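Local coordinates for protein MIPZ (Caulobacter crescentus, PDB 2XJ9) that binds and probably hydrolyses ATP as a dimerising P-loop ATPase that inhibits cell division and positions the division plane, at residues 72-75 with 76-80. The protein carries 1 engineered substitution. Residues are numbered along the deposited sequence; the frame is centred on the assembly and turned at random.
Sequences LNLS and DNDVA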
# COMPACT_ATOMS: atom_id res chain seq x y z
N LEU A 72 3.94 -4.99 -21.60
CA LEU A 72 4.71 -6.23 -21.73
C LEU A 72 4.53 -7.18 -20.55
O LEU A 72 4.83 -6.84 -19.40
CB LEU A 72 6.19 -5.90 -21.89
CG LEU A 72 6.87 -6.08 -23.26
CD1 LEU A 72 5.94 -5.88 -24.43
CD2 LEU A 72 8.04 -5.15 -23.37
N ASN A 73 4.07 -8.38 -20.84
CA ASN A 73 3.89 -9.37 -19.79
C ASN A 73 5.05 -10.33 -19.79
O ASN A 73 5.67 -10.55 -20.82
CB ASN A 73 2.60 -10.15 -20.02
CG ASN A 73 1.38 -9.25 -20.05
OD1 ASN A 73 1.16 -8.46 -19.13
ND2 ASN A 73 0.60 -9.36 -21.11
N LEU A 74 5.34 -10.92 -18.64
CA LEU A 74 6.37 -11.94 -18.58
C LEU A 74 5.82 -13.31 -19.04
O LEU A 74 6.56 -14.09 -19.65
CB LEU A 74 6.97 -12.01 -17.18
CG LEU A 74 6.98 -10.66 -16.43
CD1 LEU A 74 8.03 -10.62 -15.32
CD2 LEU A 74 7.19 -9.52 -17.39
N SER A 75 4.54 -13.58 -18.78
CA SER A 75 3.89 -14.84 -19.20
C SER A 75 2.70 -14.58 -20.09
O SER A 75 2.50 -13.48 -20.58
CB SER A 75 3.39 -15.63 -18.01
OG SER A 75 4.43 -15.89 -17.11
N ASP A 76 1.89 -15.62 -20.29
CA ASP A 76 0.59 -15.49 -20.93
C ASP A 76 -0.39 -15.42 -19.79
O ASP A 76 -1.59 -15.20 -19.99
CB ASP A 76 0.29 -16.71 -21.79
CG ASP A 76 1.53 -17.26 -22.50
OD1 ASP A 76 2.10 -18.26 -22.00
OD2 ASP A 76 1.95 -16.68 -23.54
N ASN A 77 0.15 -15.60 -18.59
CA ASN A 77 -0.58 -15.52 -17.34
C ASN A 77 0.38 -15.30 -16.17
O ASN A 77 1.02 -16.24 -15.70
CB ASN A 77 -1.39 -16.80 -17.13
CG ASN A 77 -2.20 -16.79 -15.86
OD1 ASN A 77 -1.70 -16.40 -14.80
ND2 ASN A 77 -3.46 -17.20 -15.95
N ASP A 78 0.48 -14.05 -15.71
CA ASP A 78 1.47 -13.68 -14.69
C ASP A 78 0.99 -14.00 -13.28
O ASP A 78 1.80 -14.28 -12.39
CB ASP A 78 1.83 -12.19 -14.78
CG ASP A 78 2.18 -11.75 -16.19
OD1 ASP A 78 3.20 -11.04 -16.36
OD2 ASP A 78 1.41 -12.09 -17.13
N VAL A 79 -0.32 -13.94 -13.09
CA VAL A 79 -0.90 -14.31 -11.81
C VAL A 79 -0.41 -15.71 -11.51
O VAL A 79 -0.03 -16.02 -10.38
CB VAL A 79 -2.43 -14.25 -11.83
CG1 VAL A 79 -3.00 -14.93 -10.61
CG2 VAL A 79 -2.91 -12.81 -11.90
N ALA A 80 -0.42 -16.55 -12.54
CA ALA A 80 0.06 -17.94 -12.48
C ALA A 80 1.56 -17.99 -12.25
O ALA A 80 2.03 -18.70 -11.37
CB ALA A 80 -0.30 -18.67 -13.75
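Asp-78, in the first turn of helix 78-81, turns its carboxylate back onto the loop before it and accepts the backbone N-H of Leu-74. Leu-74 N lies 3.1 Å from Asp-78 OD1. The N-H...O angle is 149°, and the donor comes from the syn side, tilted 27° out of the carboxylate plane. CG of Asp-78 stands anti to its own carbonyl carbon (chi1 -50°), which carries the carboxylate back over the turn. The Leu-74 to Asp-78 hydrogen bond closes the turn between strand 70-72 and helix 78-81.

Two looser van der Waals contacts flank the bond. Asn-73 CB packs 3.7 Å from Asp-78 OD2, and Leu-74 CG lies 3.8 Å from Asp-78 OD1, its side chain crossing that of the aspartate at about a right angle. With an alanine at Asp-78, Leu-74 N would probably lose its acceptor and the turn would be freer to move.

At the N-cap position, Asn-77 OD1 accepts from Ala-80 N, although the placement of this oxygen is less sure.

Arg-46 lies beside the turn, in a weak hydrogen bond to Asn-73 OD1 and a long, weak ion pair with Asp-78. The turn follows strand 70-72, an outermost strand, within this chain, of the parallel sheet, which pairs with strand 36-40 through Leu-72 and Val-38, while Leu-74 packs on Leu-81 of helix 78-81 and on Ala-96 of helix 86-103.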